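Local coordinates for putative non-ribosomal peptide synthetase (Actinomadura parvosata subsp. kistnae, PDB 6M7L), which probably takes part in non-ribosomal peptide assembly as a unit of the condensation-domain family, whose active members join the building blocks of a growing peptide, at residues A[76-81]-A[87-92]; A[66-71]-A[128-133]. One frame throughout, in Å; residues are numbered along the deposited sequence.

How the interactions relate
Reading from the N terminus, helix 58-71 supplies residues 66-71, the first half of interaction 2. The chain then turns into strand 77-78, runs through a short connection and comes back as strand 89-90; interaction 1 closes this small hairpin loop. Strand 100-102 and helix 110-119 follow before residues 128-133 enter strand 130-136 and meet the helix, completing interaction 2. The smaller loop therefore lies wholly within the larger one, and the two do not cross. R76 links them, its guanidinium bonded to the carbonyls of G69 and G70, while T77 packs on P129. Together they join the hairpin, the end of helix 58-71 and the five-stranded sheet that holds strand 130-136.

Interaction 1. Residues A[76-81]-A[87-92]; sequences RTRFPG and RQEILD
Backbone pairing sets R78 against E89 as an antiparallel hydrogen-bonded pair, with T77 and I90 beside them as the non-hydrogen-bonded pair. Beyond this short core, L91 N donates to R76 O (2.8 Å), and at the turn end R87 N reaches P80 O (2.9 Å).

R78, long enough to reach across to the complementary charge of E89, grips the carboxylate side-on: its NE meets E89 OE1 at 3.0 Å, and its NH2 meets E89 OE2 at 3.2 Å while also sharing OE1. All three bonds lie near the guanidinium plane, but they meet the carboxylate from out of its plane, the two groups being turned 39° apart. E89 extends with CG anti to its backbone N (chi1 180°), alongside the arginine, and L91 CD1 covers part of one guanidinium face.

R76 has the length and the donors to serve three carbonyls. Its NH2 donates to L91 O at 2.8 Å, in the plane of that carbonyl, while NE and NH1, along another edge of the same flat cation, serve G69 and G70.

Packing contacts gather around T77 and I90, on the other face, and continue to Q88 and F79. Q88 CG lies 3.6 Å from T77 CG2 and also touches the F79 ring, whose plane is nearly parallel to the Q88 amide. I90 CG1 lies against T77 OG1, a hydroxyl bonded to E73 O. With R78 and E89 salt-bridged on one face and T77 and I90 packed on the other, this is a two-stranded antiparallel beta hairpin, set beside the end of helix 58-71 in a condensation-type fold.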
# COMPACT_ATOMS: atom_id res chain seq x y z
N ARG A 76 -22.66 -9.72 -4.32
CA ARG A 76 -23.95 -10.36 -4.10
C ARG A 76 -24.83 -10.29 -5.35
O ARG A 76 -26.06 -10.36 -5.24
CB ARG A 76 -24.67 -9.74 -2.90
CG ARG A 76 -24.67 -8.22 -2.86
CD ARG A 76 -25.20 -7.71 -1.53
NE ARG A 76 -24.95 -6.28 -1.35
CZ ARG A 76 -25.88 -5.34 -1.49
NH1 ARG A 76 -25.56 -4.06 -1.31
NH2 ARG A 76 -27.12 -5.67 -1.80
N THR A 77 -24.22 -10.15 -6.52
CA THR A 77 -24.93 -10.09 -7.79
C THR A 77 -24.96 -11.46 -8.44
O THR A 77 -23.96 -12.19 -8.42
CB THR A 77 -24.27 -9.07 -8.73
OG1 THR A 77 -24.38 -7.76 -8.17
CG2 THR A 77 -24.92 -9.09 -10.10
N ARG A 78 -26.10 -11.82 -9.02
CA ARG A 78 -26.26 -13.07 -9.74
C ARG A 78 -26.52 -12.78 -11.21
O ARG A 78 -26.99 -11.70 -11.58
CB ARG A 78 -27.40 -13.90 -9.15
CG ARG A 78 -27.04 -15.34 -8.91
CD ARG A 78 -27.80 -15.89 -7.72
NE ARG A 78 -29.19 -15.45 -7.72
CZ ARG A 78 -30.15 -16.05 -7.03
NH1 ARG A 78 -29.88 -17.12 -6.29
NH2 ARG A 78 -31.39 -15.58 -7.09
N PHE A 79 -26.22 -13.77 -12.06
CA PHE A 79 -26.22 -13.59 -13.51
C PHE A 79 -27.10 -14.64 -14.18
O PHE A 79 -26.59 -15.59 -14.80
CB PHE A 79 -24.80 -13.64 -14.07
CG PHE A 79 -23.87 -12.66 -13.42
CD1 PHE A 79 -23.11 -13.04 -12.33
CD2 PHE A 79 -23.76 -11.37 -13.90
CE1 PHE A 79 -22.25 -12.14 -11.72
CE2 PHE A 79 -22.91 -10.47 -13.30
CZ PHE A 79 -22.15 -10.85 -12.21
N PRO A 80 -28.42 -14.50 -14.10
CA PRO A 80 -29.31 -15.39 -14.84
C PRO A 80 -29.50 -14.90 -16.27
O PRO A 80 -29.32 -13.73 -16.60
CB PRO A 80 -30.61 -15.32 -14.05
CG PRO A 80 -30.62 -13.93 -13.51
CD PRO A 80 -29.17 -13.54 -13.27
N GLY A 81 -29.87 -15.84 -17.13
CA GLY A 81 -30.10 -15.53 -18.53
C GLY A 81 -29.76 -16.73 -19.39
O GLY A 81 -29.76 -17.87 -18.93
N ARG A 87 -28.47 -11.09 -17.38
CA ARG A 87 -28.98 -10.04 -16.53
C ARG A 87 -28.22 -10.02 -15.20
O ARG A 87 -27.78 -11.06 -14.71
CB ARG A 87 -30.49 -10.23 -16.28
CG ARG A 87 -31.09 -9.37 -15.19
CD ARG A 87 -32.56 -9.69 -14.98
NE ARG A 87 -32.97 -9.48 -13.60
CZ ARG A 87 -33.19 -10.46 -12.73
NH1 ARG A 87 -33.05 -11.73 -13.10
NH2 ARG A 87 -33.55 -10.18 -11.48
N GLN A 88 -28.07 -8.82 -14.64
CA GLN A 88 -27.43 -8.63 -13.34
C GLN A 88 -28.51 -8.59 -12.26
O GLN A 88 -29.23 -7.60 -12.13
CB GLN A 88 -26.60 -7.35 -13.32
CG GLN A 88 -25.09 -7.55 -13.35
CD GLN A 88 -24.32 -6.24 -13.39
OE1 GLN A 88 -23.35 -6.05 -12.66
NE2 GLN A 88 -24.76 -5.33 -14.25
N GLU A 89 -28.60 -9.67 -11.47
CA GLU A 89 -29.57 -9.76 -10.38
C GLU A 89 -28.84 -9.52 -9.06
O GLU A 89 -28.06 -10.37 -8.61
CB GLU A 89 -30.26 -11.13 -10.38
CG GLU A 89 -31.28 -11.30 -9.26
CD GLU A 89 -31.66 -12.75 -9.04
OE1 GLU A 89 -30.89 -13.64 -9.46
OE2 GLU A 89 -32.73 -13.01 -8.44
N ILE A 90 -29.10 -8.38 -8.43
CA ILE A 90 -28.43 -8.00 -7.19
C ILE A 90 -29.26 -8.48 -6.01
O ILE A 90 -30.41 -8.06 -5.84
CB ILE A 90 -28.20 -6.49 -7.12
CG1 ILE A 90 -27.42 -6.00 -8.34
CG2 ILE A 90 -27.46 -6.13 -5.84
CD1 ILE A 90 -27.03 -4.54 -8.26
N LEU A 91 -28.68 -9.35 -5.19
CA LEU A 91 -29.32 -9.83 -3.98
C LEU A 91 -28.99 -8.91 -2.81
O LEU A 91 -28.14 -8.02 -2.90
CB LEU A 91 -28.87 -11.26 -3.67
CG LEU A 91 -28.89 -12.27 -4.81
CD1 LEU A 91 -28.43 -13.64 -4.31
CD2 LEU A 91 -30.28 -12.36 -5.42
N ASP A 92 -29.68 -9.13 -1.69
CA ASP A 92 -29.36 -8.40 -0.47
C ASP A 92 -28.15 -9.03 0.21
O ASP A 92 -27.58 -10.02 -0.26
CB ASP A 92 -30.58 -8.34 0.46
CG ASP A 92 -31.12 -9.72 0.80
OD1 ASP A 92 -30.58 -10.72 0.30
OD2 ASP A 92 -32.10 -9.80 1.57

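Interaction 2. Residues A[66-71]-A[128-133]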
# COMPACT_ATOMS: atom_id res chain seq x y z
N ALA A 66 -19.83 -11.52 4.91
CA ALA A 66 -21.11 -10.95 4.51
C ALA A 66 -21.05 -9.43 4.42
O ALA A 66 -21.73 -8.83 3.58
CB ALA A 66 -22.20 -11.38 5.49
N ASP A 67 -20.23 -8.79 5.26
CA ASP A 67 -20.11 -7.33 5.22
C ASP A 67 -19.44 -6.86 3.94
O ASP A 67 -19.84 -5.85 3.35
CB ASP A 67 -19.35 -6.83 6.44
CG ASP A 67 -20.12 -7.02 7.73
OD1 ASP A 67 -21.37 -6.97 7.68
OD2 ASP A 67 -19.48 -7.22 8.78
N VAL A 68 -18.39 -7.57 3.50
CA VAL A 68 -17.77 -7.25 2.22
C VAL A 68 -18.79 -7.40 1.10
O VAL A 68 -18.85 -6.56 0.19
CB VAL A 68 -16.54 -8.15 1.99
CG1 VAL A 68 -15.88 -7.81 0.66
CG2 VAL A 68 -15.56 -8.00 3.13
N GLY A 69 -19.59 -8.46 1.14
CA GLY A 69 -20.64 -8.62 0.15
C GLY A 69 -21.67 -7.51 0.20
O GLY A 69 -22.14 -7.04 -0.83
N GLY A 70 -22.04 -7.08 1.41
CA GLY A 70 -22.95 -5.96 1.54
C GLY A 70 -22.35 -4.66 1.03
O GLY A 70 -23.07 -3.80 0.51
N ARG A 71 -21.03 -4.51 1.15
CA ARG A 71 -20.38 -3.28 0.72
C ARG A 71 -20.30 -3.19 -0.80
O ARG A 71 -20.45 -2.11 -1.38
CB ARG A 71 -18.99 -3.19 1.34
CG ARG A 71 -18.11 -2.07 0.82
CD ARG A 71 -16.84 -1.98 1.65
NE ARG A 71 -15.89 -1.00 1.13
CZ ARG A 71 -15.91 0.30 1.44
NH1 ARG A 71 -15.01 1.12 0.92
NH2 ARG A 71 -16.84 0.77 2.26
N VAL A 128 -23.77 -16.40 -5.98
CA VAL A 128 -22.99 -15.16 -5.91
C VAL A 128 -21.60 -15.48 -6.43
O VAL A 128 -21.13 -16.62 -6.31
CB VAL A 128 -22.96 -14.59 -4.48
CG1 VAL A 128 -24.37 -14.29 -4.02
CG2 VAL A 128 -22.26 -15.54 -3.53
N PRO A 129 -20.90 -14.52 -7.03
CA PRO A 129 -19.67 -14.85 -7.76
C PRO A 129 -18.42 -14.91 -6.89
O PRO A 129 -17.32 -14.62 -7.37
CB PRO A 129 -19.58 -13.71 -8.79
CG PRO A 129 -20.21 -12.55 -8.09
CD PRO A 129 -21.28 -13.10 -7.18
N TRP A 130 -18.57 -15.28 -5.62
CA TRP A 130 -17.39 -15.51 -4.80
C TRP A 130 -17.75 -16.43 -3.64
O TRP A 130 -18.93 -16.63 -3.32
CB TRP A 130 -16.79 -14.19 -4.28
CG TRP A 130 -17.60 -13.47 -3.25
CD1 TRP A 130 -18.93 -13.21 -3.28
CD2 TRP A 130 -17.10 -12.89 -2.04
NE1 TRP A 130 -19.31 -12.52 -2.16
CE2 TRP A 130 -18.20 -12.30 -1.38
CE3 TRP A 130 -15.84 -12.81 -1.44
CZ2 TRP A 130 -18.08 -11.64 -0.16
CZ3 TRP A 130 -15.72 -12.16 -0.23
CH2 TRP A 130 -16.83 -11.59 0.40
N ARG A 131 -16.72 -17.00 -3.03
CA ARG A 131 -16.89 -17.95 -1.94
C ARG A 131 -15.58 -18.01 -1.15
O ARG A 131 -14.53 -17.57 -1.62
CB ARG A 131 -17.28 -19.33 -2.45
CG ARG A 131 -16.42 -19.82 -3.59
CD ARG A 131 -16.64 -21.29 -3.90
NE ARG A 131 -15.47 -21.85 -4.55
CZ ARG A 131 -15.35 -22.05 -5.86
NH1 ARG A 131 -16.36 -21.76 -6.67
NH2 ARG A 131 -14.23 -22.55 -6.35
N ALA A 132 -15.67 -18.57 0.05
CA ALA A 132 -14.54 -18.65 0.96
C ALA A 132 -14.39 -20.06 1.50
O ALA A 132 -15.39 -20.72 1.81
CB ALA A 132 -14.69 -17.65 2.12
N HIS A 133 -13.15 -20.52 1.62
CA HIS A 133 -12.84 -21.85 2.12
C HIS A 133 -11.86 -21.71 3.28
O HIS A 133 -10.69 -21.35 3.06
CB HIS A 133 -12.26 -22.73 1.02
CG HIS A 133 -13.02 -22.66 -0.27
ND1 HIS A 133 -13.98 -23.58 -0.63
CD2 HIS A 133 -12.96 -21.76 -1.28
CE1 HIS A 133 -14.47 -23.25 -1.81
NE2 HIS A 133 -13.87 -22.15 -2.23
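V68 meets the indole of W130 with its branch point: V68 CB lies 3.8 Å from W130 CH2, and V68 CG1 is nearly as close to the same carbon. The valine and the tryptophan side chain cross at about a right angle, and the approach to the ring is oblique. A beta-branched residue suits this place because its bulk sits close to the helix backbone, where it can meet the far end of the six-membered ring and still touch L161 and L165 of helix 155-172.

G69 follows, and here the backbone itself meets the indole, again obliquely. G69 N comes within 3.8 Å of W130 CZ2 and G69 CA within 4.0 Å, so this part of the ring touches main chain rather than a side chain. With CG between its own backbone N and carbonyl carbon (chi1 71°), W130 turns its ring to both residues, and the length of the indole covers the distance between strand and helix, whose nearest CA atoms, G69 and W130, are 9.1 Å apart. The contact is purely van der Waals, fitting for three buried residues.

Along the strand, W130 and A132 face helix 58-71, and both touch L65. Between and beyond them, R131 and H133 turn to the opposite side, where R131 NE donates to H133 NE2 at 2.8 Å, each group lying in the other's plane; H133 ND1 is bonded to E101. W130 also packs on V146 and A148 of the neighbouring strand 141-149. A helix packed on a sheet partly through a large aromatic side chain, with helix 155-172 beside it, is the layered alpha/beta packing of a lobe of the chloramphenicol-acetyltransferase-like fold shared by condensation domains.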